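Side-chain contacts in Phenylalanine/tyrosine ammonia-lyase (Rhodosporidium toruloides, PDB 1Y2M), which catalyses the non-oxidative deamination of L-phenylalanine and L-tyrosine to trans-cinnamic and p-coumaric acid, the committing step of phenylpropanoid metabolism: residues H527-L532 / V689-N694; V531-D536 / V675-G680; L537-F542 / L655-P660; A648-P653 / V669-G674. All coordinates share one frame; numbering follows the deposited sequence.

Contact 1: residues H527-L532 / V689-N694; sequences HLYCVL and VTIGSN
Tyr529 reaches from helix 506-560 to the first turn of helix 691-703, where the outer part of its ring meets Ile691 and Asn694. The side chains of Tyr529 and Ile691 lie at about a right angle. The branch methyl of Ile691, CG2, comes to 4.0 Å from Tyr529 CZ in an oblique approach, while Ile691 CG1 sits 3.8 Å from Tyr529 OH. Asn694 meets the ring through its aliphatic carbon, with CB 4.0 Å from Tyr529 CE1; its amide plane is turned only 9° from the plane of the ring. With CG trans to the backbone N (chi1 175°), the tyrosine is carried straight out from its helix, which brings the outer ring and hydroxyl against these two side chains. Tyrosine suits this place because its sides are apolar enough for a branched aliphatic neighbour, while its buried hydroxyl has a polar partner of its own, a hydrogen bond with His466 NE2. Arg678 also packs beside both Tyr529 and Ile691.

The receiving turn is fixed at its start by Thr690, whose OG1 accepts a bond from Ser693 N at 3.1 Å, with an N-H...O angle of 155°. Asp230 of the second subunit takes hydrogen bonds from Thr690 N and pairs with Ser693 OG, so the same turn belongs to a subunit interface. The arrangement is a threonine N-cap at the head of a helix docked on a long core helix, in the predominantly helical PAL/histidase fold; Ile691 lies about 8 Å, side chain to side chain, from the cinnamate-binding Lys468.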
loop_
_atom_site.group_PDB
_atom_site.type_symbol
_atom_site.label_atom_id
_atom_site.label_comp_id
_atom_site.label_asym_id
_atom_site.label_seq_id
_atom_site.Cartn_x
_atom_site.Cartn_y
_atom_site.Cartn_z
ATOM N N HIS B 527 14.563 21.593 5.117
ATOM C CA HIS B 527 15.314 21.373 6.344
ATOM C C HIS B 527 16.593 22.213 6.321
ATOM O O HIS B 527 16.985 22.819 7.334
ATOM C CB HIS B 527 15.573 19.865 6.472
ATOM C CG HIS B 527 16.187 19.426 7.785
ATOM N ND1 HIS B 527 16.444 18.101 8.077
ATOM C CD2 HIS B 527 16.598 20.138 8.866
ATOM C CE1 HIS B 527 16.978 18.027 9.289
ATOM N NE2 HIS B 527 17.101 19.247 9.780
ATOM N N LEU B 528 17.335 22.168 5.230
ATOM C CA LEU B 528 18.562 22.965 5.139
ATOM C C LEU B 528 18.286 24.457 5.306
ATOM O O LEU B 528 18.992 25.137 6.062
ATOM C CB LEU B 528 19.251 22.708 3.796
ATOM C CG LEU B 528 20.609 23.353 3.522
ATOM C CD1 LEU B 528 21.575 23.164 4.695
ATOM C CD2 LEU B 528 21.218 22.746 2.235
ATOM N N TYR B 529 17.230 24.950 4.665
ATOM C CA TYR B 529 16.834 26.357 4.861
ATOM C C TYR B 529 16.673 26.640 6.352
ATOM O O TYR B 529 17.210 27.626 6.878
ATOM C CB TYR B 529 15.553 26.665 4.097
ATOM C CG TYR B 529 15.046 28.055 4.378
ATOM C CD1 TYR B 529 15.423 29.140 3.585
ATOM C CD2 TYR B 529 14.205 28.282 5.435
ATOM C CE1 TYR B 529 14.977 30.403 3.871
ATOM C CE2 TYR B 529 13.772 29.574 5.735
ATOM C CZ TYR B 529 14.151 30.616 4.961
ATOM O OH TYR B 529 13.684 31.894 5.276
ATOM N N CYS B 530 15.912 25.774 7.024
ATOM C CA CYS B 530 15.571 26.010 8.450
ATOM C C CYS B 530 16.774 25.892 9.390
ATOM O O CYS B 530 16.971 26.739 10.285
ATOM C CB CYS B 530 14.467 25.137 8.915
ATOM S SG CYS B 530 12.879 25.376 8.118
ATOM N N VAL B 531 17.576 24.845 9.195
ATOM C CA VAL B 531 18.702 24.617 10.106
ATOM C C VAL B 531 19.669 25.782 10.052
ATOM O O VAL B 531 20.303 26.129 11.033
ATOM C CB VAL B 531 19.380 23.216 9.878
ATOM C CG1 VAL B 531 20.330 23.265 8.668
ATOM C CG2 VAL B 531 20.125 22.752 11.131
ATOM N N LEU B 532 19.838 26.395 8.881
ATOM C CA LEU B 532 20.779 27.517 8.775
ATOM C C LEU B 532 20.245 28.734 9.546
ATOM O O LEU B 532 21.017 29.413 10.223
ATOM C CB LEU B 532 21.005 27.900 7.310
ATOM C CG LEU B 532 21.606 26.778 6.495
ATOM C CD1 LEU B 532 21.574 27.145 5.043
ATOM C CD2 LEU B 532 23.037 26.382 6.969
ATOM N N VAL B 689 11.363 39.115 -0.799
ATOM C CA VAL B 689 11.331 37.909 -1.622
ATOM C C VAL B 689 11.052 36.730 -0.712
ATOM O O VAL B 689 11.609 36.668 0.389
ATOM C CB VAL B 689 12.677 37.752 -2.375
ATOM C CG1 VAL B 689 12.824 36.372 -2.929
ATOM C CG2 VAL B 689 12.744 38.785 -3.510
ATOM N N THR B 690 10.154 35.838 -1.107
ATOM C CA THR B 690 9.535 34.914 -0.197
ATOM C C THR B 690 10.450 33.828 0.269
ATOM O O THR B 690 11.445 33.457 -0.371
ATOM C CB THR B 690 8.314 34.206 -0.853
ATOM O OG1 THR B 690 8.778 33.511 -2.024
ATOM C CG2 THR B 690 7.220 35.230 -1.203
ATOM N N ILE B 691 10.038 33.240 1.375
ATOM C CA ILE B 691 10.702 32.038 1.882
ATOM C C ILE B 691 10.781 30.957 0.804
ATOM O O ILE B 691 11.869 30.323 0.610
ATOM C CB ILE B 691 9.915 31.546 3.102
ATOM C CG1 ILE B 691 10.065 32.575 4.220
ATOM C CG2 ILE B 691 10.393 30.113 3.562
ATOM C CD1 ILE B 691 9.004 32.423 5.290
ATOM N N GLY B 692 9.675 30.758 0.094
ATOM C CA GLY B 692 9.632 29.744 -0.974
ATOM C C GLY B 692 10.644 29.975 -2.074
ATOM O O GLY B 692 11.269 29.028 -2.552
ATOM N N SER B 693 10.813 31.246 -2.461
ATOM C CA SER B 693 11.787 31.618 -3.489
ATOM C C SER B 693 13.181 31.221 -3.057
ATOM O O SER B 693 13.970 30.748 -3.854
ATOM C CB SER B 693 11.727 33.101 -3.806
ATOM O OG SER B 693 10.535 33.424 -4.530
ATOM N N ASN B 694 13.464 31.371 -1.760
ATOM C CA ASN B 694 14.784 30.988 -1.212
ATOM C C ASN B 694 14.955 29.465 -1.105
ATOM O O ASN B 694 16.005 28.914 -1.502
ATOM C CB ASN B 694 15.060 31.730 0.113
ATOM C CG ASN B 694 15.188 33.231 -0.112
ATOM O OD1 ASN B 694 14.513 34.064 0.505
ATOM N ND2 ASN B 694 16.035 33.591 -1.044
#

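Contact 2: residues V531-D536 / V675-G680; sequences VLQAID and VKARRG
Gln533 meets Arg678 by a pair of hydrogen bonds in which its side-chain amide engages both main-chain polar groups of one residue. Arg678 N gives to Gln533 OE1 at 3.0 Å in a nearly straight bond (163° at the hydrogen), with the donor 17° from the carbonyl plane; in return Gln533 NE2 gives to Arg678 O at 3.1 Å. A bend at chi2 (86°) swings the amide to the loop, where glutamine offers donor and acceptor side by side. Its NE2 also gives to Leu456 O.

Water adds a second link: one molecule donates to Gln533 OE1 (3.2 Å) and to Lys676 O (2.8 Å), so OE1 is gripped twice and the amide's rotation is fixed.

Van der Waals contact centres on Ala677, whose small CB meets the amide oxygen Gln533 OE1 at 3.4 Å and the carboxylate oxygen Asp536 OD2 at 3.6 Å.

Salt bridges lead outward, from Asp536 (also hydrogen-bonded to Tyr666) to Arg670 and from the Arg678 guanidinium to Glu136 of the second subunit and to Asp681. A side-chain amide thus pairs with a loop backbone as a strand neighbour would, joining an irregular connection to the long core helix of this helical fold.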
loop_
_atom_site.group_PDB
_atom_site.type_symbol
_atom_site.label_atom_id
_atom_site.label_comp_id
_atom_site.label_asym_id
_atom_site.label_seq_id
_atom_site.Cartn_x
_atom_site.Cartn_y
_atom_site.Cartn_z
ATOM N N VAL B 531 17.576 24.845 9.195
ATOM C CA VAL B 531 18.702 24.617 10.106
ATOM C C VAL B 531 19.669 25.782 10.052
ATOM O O VAL B 531 20.303 26.129 11.033
ATOM C CB VAL B 531 19.380 23.216 9.878
ATOM C CG1 VAL B 531 20.330 23.265 8.668
ATOM C CG2 VAL B 531 20.125 22.752 11.131
ATOM N N LEU B 532 19.838 26.395 8.881
ATOM C CA LEU B 532 20.779 27.517 8.775
ATOM C C LEU B 532 20.245 28.734 9.546
ATOM O O LEU B 532 21.017 29.413 10.223
ATOM C CB LEU B 532 21.005 27.900 7.310
ATOM C CG LEU B 532 21.606 26.778 6.495
ATOM C CD1 LEU B 532 21.574 27.145 5.043
ATOM C CD2 LEU B 532 23.037 26.382 6.969
ATOM N N GLN B 533 18.936 28.971 9.448
ATOM C CA GLN B 533 18.316 30.017 10.283
ATOM C C GLN B 533 18.521 29.725 11.739
ATOM O O GLN B 533 18.924 30.623 12.506
ATOM C CB GLN B 533 16.840 30.158 10.013
ATOM C CG GLN B 533 16.183 31.254 10.875
ATOM C CD GLN B 533 16.255 32.673 10.311
ATOM O OE1 GLN B 533 16.959 32.979 9.335
ATOM N NE2 GLN B 533 15.526 33.581 10.984
ATOM N N ALA B 534 18.272 28.478 12.145
ATOM C CA ALA B 534 18.446 28.099 13.553
ATOM C C ALA B 534 19.890 28.309 14.006
ATOM O O ALA B 534 20.160 28.808 15.098
ATOM C CB ALA B 534 18.037 26.646 13.744
ATOM N N ILE B 535 20.842 27.945 13.136
ATOM C CA ILE B 535 22.286 28.121 13.434
ATOM C C ILE B 535 22.621 29.608 13.688
ATOM O O ILE B 535 23.313 29.961 14.599
ATOM C CB ILE B 535 23.148 27.547 12.310
ATOM C CG1 ILE B 535 23.189 26.026 12.480
ATOM C CG2 ILE B 535 24.507 28.104 12.316
ATOM C CD1 ILE B 535 23.673 25.245 11.277
ATOM N N ASP B 536 22.119 30.481 12.819
ATOM C CA ASP B 536 22.342 31.902 13.001
ATOM C C ASP B 536 21.687 32.418 14.293
ATOM O O ASP B 536 22.258 33.245 14.982
ATOM C CB ASP B 536 21.796 32.598 11.765
ATOM C CG ASP B 536 22.742 32.532 10.604
ATOM O OD1 ASP B 536 23.992 32.406 10.805
ATOM O OD2 ASP B 536 22.266 32.677 9.435
ATOM N N VAL B 675 21.242 32.601 -0.228
ATOM C CA VAL B 675 20.093 32.397 0.652
ATOM C C VAL B 675 20.473 32.858 2.053
ATOM O O VAL B 675 21.260 32.183 2.711
ATOM C CB VAL B 675 19.649 30.917 0.698
ATOM C CG1 VAL B 675 18.555 30.754 1.672
ATOM C CG2 VAL B 675 19.188 30.452 -0.700
ATOM N N LYS B 676 19.894 33.981 2.485
ATOM C CA LYS B 676 20.281 34.702 3.689
ATOM C C LYS B 676 19.325 34.313 4.833
ATOM O O LYS B 676 18.170 33.895 4.634
ATOM C CB LYS B 676 20.246 36.215 3.472
ATOM C CG LYS B 676 21.170 36.734 2.348
ATOM C CD LYS B 676 22.637 36.160 2.428
ATOM C CE LYS B 676 23.703 36.710 1.450
ATOM N NZ LYS B 676 23.391 36.348 0.097
ATOM N N ALA B 677 19.793 34.518 6.048
ATOM C CA ALA B 677 18.882 34.557 7.195
ATOM C C ALA B 677 17.771 35.588 6.920
ATOM O O ALA B 677 17.985 36.561 6.192
ATOM C CB ALA B 677 19.625 34.929 8.424
ATOM N N ARG B 678 16.611 35.382 7.532
ATOM C CA ARG B 678 15.439 36.209 7.305
ATOM C C ARG B 678 15.033 36.917 8.573
ATOM O O ARG B 678 14.745 36.277 9.613
ATOM C CB ARG B 678 14.257 35.374 6.836
ATOM C CG ARG B 678 13.098 36.229 6.328
ATOM C CD ARG B 678 11.863 35.400 6.011
ATOM N NE ARG B 678 10.897 36.220 5.248
ATOM C CZ ARG B 678 10.922 36.386 3.927
ATOM N NH1 ARG B 678 11.768 35.733 3.153
ATOM N NH2 ARG B 678 10.047 37.200 3.374
ATOM N N ARG B 679 15.018 38.228 8.520
ATOM C CA ARG B 679 14.733 39.004 9.730
ATOM C C ARG B 679 13.275 39.185 10.033
ATOM O O ARG B 679 12.916 39.238 11.185
ATOM C CB ARG B 679 15.354 40.387 9.649
ATOM C CG ARG B 679 15.393 41.079 10.982
ATOM C CD ARG B 679 16.352 42.239 11.067
ATOM N NE ARG B 679 16.550 42.698 12.440
ATOM C CZ ARG B 679 17.259 43.764 12.798
ATOM N NH1 ARG B 679 17.920 44.516 11.893
ATOM N NH2 ARG B 679 17.353 44.057 14.098
ATOM N N GLY B 680 12.420 39.243 8.993
ATOM C CA GLY B 680 10.980 39.293 9.196
ATOM C C GLY B 680 10.323 40.467 8.492
ATOM O O GLY B 680 10.740 41.620 8.656
HETATM O O HOH W 1 16.413 32.308 6.207
#

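Contact 3: residues L537-F542 / L655-P660; sequences LRAIEF and LSYLSP
The hydroxyl of Tyr657 is hydrogen-bonded to Glu543 and rests against Phe542, whose CB lies 3.7 Å from Tyr657 OH. The two rings form a T-shaped (edge-to-face) pair that pins the loop between helices 619-646 and 662-672 to helix 506-560 of the PAL/histidase fold. The edge of Phe542 points at the face of Tyr657: the planes stand at 89°, the centroids are 5.0 Å apart, and Phe542 CD2 lies 3.6 Å above the tyrosine plane, over its centre. Such a meeting sets a slightly positive C-H edge on the negative pi cloud. Phe542 places its ring beside the backbone N (chi1 -79°), turning it outward to the loop, and the two side chains run past each other in opposing directions. On the opposite face of Tyr657, Ser656 CB lies offset toward the rim. Phe341 adds a third ring, meeting both at about 45°. Tyrosine suits this spot because it packs through its ring yet keeps a hydroxyl for Glu543. Earlier on the same helix, Arg538 NH1 forms a salt bridge (2.9 Å) on the syn lone pair of Glu541 OE1. The small Ala539 lets the ring lie close, its CB 4.2 Å from Tyr657 CD2.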
loop_
_atom_site.group_PDB
_atom_site.type_symbol
_atom_site.label_atom_id
_atom_site.label_comp_id
_atom_site.label_asym_id
_atom_site.label_seq_id
_atom_site.Cartn_x
_atom_site.Cartn_y
_atom_site.Cartn_z
ATOM N N LEU B 537 20.487 31.950 14.615
ATOM C CA LEU B 537 19.814 32.379 15.858
ATOM C C LEU B 537 20.544 31.862 17.098
ATOM O O LEU B 537 20.654 32.551 18.154
ATOM C CB LEU B 537 18.355 31.942 15.870
ATOM C CG LEU B 537 17.467 32.641 14.815
ATOM C CD1 LEU B 537 16.043 32.010 14.797
ATOM C CD2 LEU B 537 17.407 34.127 15.063
ATOM N N ARG B 538 21.031 30.633 16.998
ATOM C CA ARG B 538 21.847 30.119 18.086
ATOM C C ARG B 538 23.131 30.916 18.281
ATOM O O ARG B 538 23.596 31.175 19.401
ATOM C CB ARG B 538 22.162 28.649 17.878
ATOM C CG ARG B 538 22.708 27.984 19.148
ATOM C CD ARG B 538 21.673 27.829 20.234
ATOM N NE ARG B 538 20.775 26.690 20.011
ATOM C CZ ARG B 538 19.725 26.387 20.775
ATOM N NH1 ARG B 538 19.391 27.213 21.771
ATOM N NH2 ARG B 538 19.041 25.304 20.547
ATOM N N ALA B 539 23.736 31.315 17.171
ATOM C CA ALA B 539 24.971 32.113 17.252
ATOM C C ALA B 539 24.704 33.464 17.922
ATOM O O ALA B 539 25.561 33.910 18.722
ATOM C CB ALA B 539 25.554 32.291 15.888
ATOM N N ILE B 540 23.562 34.099 17.597
ATOM C CA ILE B 540 23.114 35.329 18.287
ATOM C C ILE B 540 22.968 35.100 19.803
ATOM O O ILE B 540 23.439 35.902 20.622
ATOM C CB ILE B 540 21.779 35.857 17.679
ATOM C CG1 ILE B 540 22.067 36.443 16.321
ATOM C CG2 ILE B 540 21.134 36.889 18.560
ATOM C CD1 ILE B 540 20.788 36.670 15.453
ATOM N N GLU B 541 22.361 33.982 20.164
ATOM C CA GLU B 541 22.243 33.606 21.568
ATOM C C GLU B 541 23.614 33.506 22.219
ATOM O O GLU B 541 23.837 34.039 23.303
ATOM C CB GLU B 541 21.519 32.288 21.712
ATOM C CG GLU B 541 21.478 31.738 23.113
ATOM C CD GLU B 541 20.846 30.347 23.189
ATOM O OE1 GLU B 541 20.084 29.953 22.281
ATOM O OE2 GLU B 541 21.144 29.620 24.151
ATOM N N PHE B 542 24.542 32.850 21.542
ATOM C CA PHE B 542 25.908 32.732 22.068
ATOM C C PHE B 542 26.617 34.072 22.206
ATOM O O PHE B 542 27.272 34.327 23.228
ATOM C CB PHE B 542 26.731 31.815 21.186
ATOM C CG PHE B 542 26.485 30.339 21.425
ATOM C CD1 PHE B 542 25.398 29.877 22.150
ATOM C CD2 PHE B 542 27.373 29.412 20.906
ATOM C CE1 PHE B 542 25.174 28.493 22.342
ATOM C CE2 PHE B 542 27.173 28.052 21.092
ATOM C CZ PHE B 542 26.079 27.596 21.806
ATOM N N LEU B 655 30.019 31.522 12.004
ATOM C CA LEU B 655 31.333 31.049 11.546
ATOM C C LEU B 655 32.287 30.838 12.720
ATOM O O LEU B 655 33.299 30.153 12.572
ATOM C CB LEU B 655 31.917 32.040 10.550
ATOM C CG LEU B 655 31.044 32.264 9.330
ATOM C CD1 LEU B 655 31.622 33.373 8.464
ATOM C CD2 LEU B 655 30.839 31.021 8.499
ATOM N N SER B 656 31.978 31.439 13.862
ATOM C CA SER B 656 32.784 31.277 15.102
ATOM C C SER B 656 32.562 29.937 15.827
ATOM O O SER B 656 33.385 29.540 16.679
ATOM C CB SER B 656 32.477 32.397 16.095
ATOM O OG SER B 656 32.924 33.645 15.607
ATOM N N TYR B 657 31.460 29.253 15.527
ATOM C CA TYR B 657 31.057 28.113 16.298
ATOM C C TYR B 657 30.854 26.862 15.488
ATOM O O TYR B 657 30.912 25.774 16.041
ATOM C CB TYR B 657 29.757 28.435 17.032
ATOM C CG TYR B 657 29.841 29.666 17.906
ATOM C CD1 TYR B 657 30.587 29.668 19.080
ATOM C CD2 TYR B 657 29.172 30.825 17.555
ATOM C CE1 TYR B 657 30.665 30.811 19.878
ATOM C CE2 TYR B 657 29.270 31.976 18.318
ATOM C CZ TYR B 657 30.006 31.964 19.470
ATOM O OH TYR B 657 30.067 33.115 20.227
ATOM N N LEU B 658 30.559 27.005 14.191
ATOM C CA LEU B 658 30.299 25.825 13.370
ATOM C C LEU B 658 31.542 24.961 13.309
ATOM O O LEU B 658 32.666 25.475 13.327
ATOM C CB LEU B 658 29.942 26.223 11.948
ATOM C CG LEU B 658 28.533 26.745 11.782
ATOM C CD1 LEU B 658 28.429 27.521 10.516
ATOM C CD2 LEU B 658 27.592 25.657 11.768
ATOM N N SER B 659 31.326 23.655 13.141
ATOM C CA SER B 659 32.393 22.747 12.712
ATOM C C SER B 659 33.008 23.264 11.474
ATOM O O SER B 659 32.289 23.776 10.648
ATOM C CB SER B 659 31.857 21.365 12.319
ATOM O OG SER B 659 31.807 20.607 13.483
ATOM N N PRO B 660 34.321 23.035 11.278
ATOM C CA PRO B 660 34.876 23.420 9.990
ATOM C C PRO B 660 34.233 22.750 8.782
ATOM O O PRO B 660 34.252 23.319 7.694
ATOM C CB PRO B 660 36.350 23.011 10.097
ATOM C CG PRO B 660 36.426 22.071 11.205
ATOM C CD PRO B 660 35.357 22.502 12.173
#

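Contact 4: residues A648-P653 / V669-G674; sequences ASTSSP and VREELG
The carboxylate of Glu671 is the flat group that meets the loop. Over one face lies the methyl of Thr650, with CG2 3.6 Å from Glu671 CD; the two side chains cross at about a right angle. Ser649 comes instead to the syn side of OE2, only 16° out of the carboxylate plane, and its OG gives a short hydrogen bond of 2.6 Å to Glu671 OE2.

That oxygen has a second partner in a water, which donates to Glu671 OE2 (2.7 Å) and also to Ser649 O (3.1 Å). Hydroxyl and carbonyl of the same serine are thus tied to one carboxylate oxygen, directly and through water, and two donors probably offset part of its charge. With OG between its backbone N and carbonyl carbon (chi1 53°), Ser649 holds its hydroxyl near the backbone, where it meets the incoming carboxylate. Glu671 has the length to reach it, and a bend at chi2 curls its chain back to the loop. The methyl of the branched Thr650 gives an apolar cover on the exposed side.

Arg670 lies alongside, but its head goes elsewhere, bonding to Val675 O. After the pi-type turn at 669-672, Gly674 takes a positive phi (74°), as residues just beyond a helix often do. The arrangement is a side-chain and water link between the last part of helix 662-672 and the short 3-10 turn in the loop leading to it, within the helical PAL/histidase fold.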
loop_
_atom_site.group_PDB
_atom_site.type_symbol
_atom_site.label_atom_id
_atom_site.label_comp_id
_atom_site.label_asym_id
_atom_site.label_seq_id
_atom_site.Cartn_x
_atom_site.Cartn_y
_atom_site.Cartn_z
ATOM N N ALA B 648 27.549 41.970 6.570
ATOM C CA ALA B 648 27.357 40.892 5.590
ATOM C C ALA B 648 27.337 39.494 6.220
ATOM O O ALA B 648 27.903 39.283 7.293
ATOM C CB ALA B 648 28.468 40.949 4.542
ATOM N N SER B 649 26.715 38.539 5.531
ATOM C CA SER B 649 26.677 37.155 5.987
ATOM C C SER B 649 28.071 36.520 6.104
ATOM O O SER B 649 28.258 35.554 6.844
ATOM C CB SER B 649 25.797 36.276 5.085
ATOM O OG SER B 649 26.208 36.430 3.730
ATOM N N THR B 650 29.037 37.044 5.351
ATOM C CA THR B 650 30.416 36.592 5.461
ATOM C C THR B 650 31.013 36.925 6.824
ATOM O O THR B 650 32.125 36.461 7.122
ATOM C CB THR B 650 31.304 37.215 4.344
ATOM O OG1 THR B 650 30.940 38.579 4.171
ATOM C CG2 THR B 650 31.077 36.490 3.041
ATOM N N SER B 651 30.335 37.776 7.622
ATOM C CA SER B 651 30.784 38.091 8.996
ATOM C C SER B 651 29.919 37.414 10.060
ATOM O O SER B 651 30.003 37.780 11.264
ATOM C CB SER B 651 30.774 39.594 9.249
ATOM O OG SER B 651 31.748 40.244 8.442
ATOM N N SER B 652 29.084 36.478 9.645
ATOM C CA SER B 652 28.138 35.868 10.586
ATOM C C SER B 652 28.852 35.255 11.791
ATOM O O SER B 652 29.813 34.516 11.612
ATOM C CB SER B 652 27.349 34.740 9.955
ATOM O OG SER B 652 26.569 34.088 10.960
ATOM N N PRO B 653 28.334 35.483 13.015
ATOM C CA PRO B 653 28.935 34.875 14.185
ATOM C C PRO B 653 28.860 33.347 14.167
ATOM O O PRO B 653 29.650 32.710 14.843
ATOM C CB PRO B 653 28.161 35.481 15.364
ATOM C CG PRO B 653 26.882 35.882 14.805
ATOM C CD PRO B 653 27.189 36.322 13.382
ATOM N N VAL B 669 25.375 27.674 0.959
ATOM C CA VAL B 669 23.999 28.144 0.831
ATOM C C VAL B 669 23.929 29.672 1.021
ATOM O O VAL B 669 23.283 30.394 0.236
ATOM C CB VAL B 669 23.077 27.427 1.812
ATOM C CG1 VAL B 669 21.704 28.025 1.720
ATOM C CG2 VAL B 669 22.997 25.982 1.462
ATOM N N ARG B 670 24.587 30.187 2.045
ATOM C CA ARG B 670 24.497 31.575 2.391
ATOM C C ARG B 670 25.192 32.467 1.349
ATOM O O ARG B 670 24.713 33.567 1.035
ATOM C CB ARG B 670 25.100 31.780 3.800
ATOM C CG ARG B 670 24.196 31.359 4.959
ATOM C CD ARG B 670 23.272 32.509 5.354
ATOM N NE ARG B 670 22.444 32.163 6.518
ATOM C CZ ARG B 670 21.283 31.557 6.459
ATOM N NH1 ARG B 670 20.769 31.172 5.305
ATOM N NH2 ARG B 670 20.605 31.345 7.573
ATOM N N GLU B 671 26.339 32.018 0.841
ATOM C CA GLU B 671 27.139 32.806 -0.084
ATOM C C GLU B 671 26.924 32.389 -1.512
ATOM O O GLU B 671 26.490 33.209 -2.325
ATOM C CB GLU B 671 28.607 32.714 0.251
ATOM C CG GLU B 671 28.947 33.143 1.644
ATOM C CD GLU B 671 28.259 34.408 2.122
ATOM O OE1 GLU B 671 28.137 35.386 1.359
ATOM O OE2 GLU B 671 27.878 34.444 3.315
ATOM N N GLU B 672 27.209 31.140 -1.883
ATOM C CA GLU B 672 27.103 30.796 -3.299
ATOM C C GLU B 672 25.683 30.811 -3.816
ATOM O O GLU B 672 25.432 31.288 -4.937
ATOM C CB GLU B 672 27.715 29.438 -3.621
ATOM C CG GLU B 672 29.223 29.412 -3.554
ATOM C CD GLU B 672 29.820 28.099 -4.071
ATOM O OE1 GLU B 672 29.667 27.783 -5.280
ATOM O OE2 GLU B 672 30.481 27.394 -3.280
ATOM N N LEU B 673 24.732 30.332 -3.003
ATOM C CA LEU B 673 23.325 30.330 -3.390
ATOM C C LEU B 673 22.615 31.633 -3.044
ATOM O O LEU B 673 21.507 31.883 -3.536
ATOM C CB LEU B 673 22.574 29.161 -2.761
ATOM C CG LEU B 673 23.075 27.763 -3.071
ATOM C CD1 LEU B 673 22.061 26.724 -2.585
ATOM C CD2 LEU B 673 23.435 27.606 -4.545
ATOM N N GLY B 674 23.219 32.460 -2.205
ATOM C CA GLY B 674 22.640 33.746 -1.865
ATOM C C GLY B 674 21.451 33.718 -0.929
ATOM O O GLY B 674 20.735 34.722 -0.843
HETATM O O HOH W 2 28.978 32.973 5.274
#

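Contacts 1, 2 and 3 follow one another along helix 506-560, contacts 1 and 2 overlapping, and are largely buried, while contact 4 is partly exposed and joins two neighbouring elements, the loop after helix 619-646 and helix 662-672. Their chemistry differs accordingly: contact 1 is an aromatic-aliphatic meeting, contact 2 pairs a side-chain amide with backbone, contact 3 stacks two rings, and contact 4 rests on serine, carboxylate and water. Contacts 1 and 2 both touch the second subunit and are joined by a hydrogen bond from Arg678 NH1 to Val689 O; contacts 3 and 4 have no such partner. Arg670 of contact 4 ties into contact 2 through Asp536.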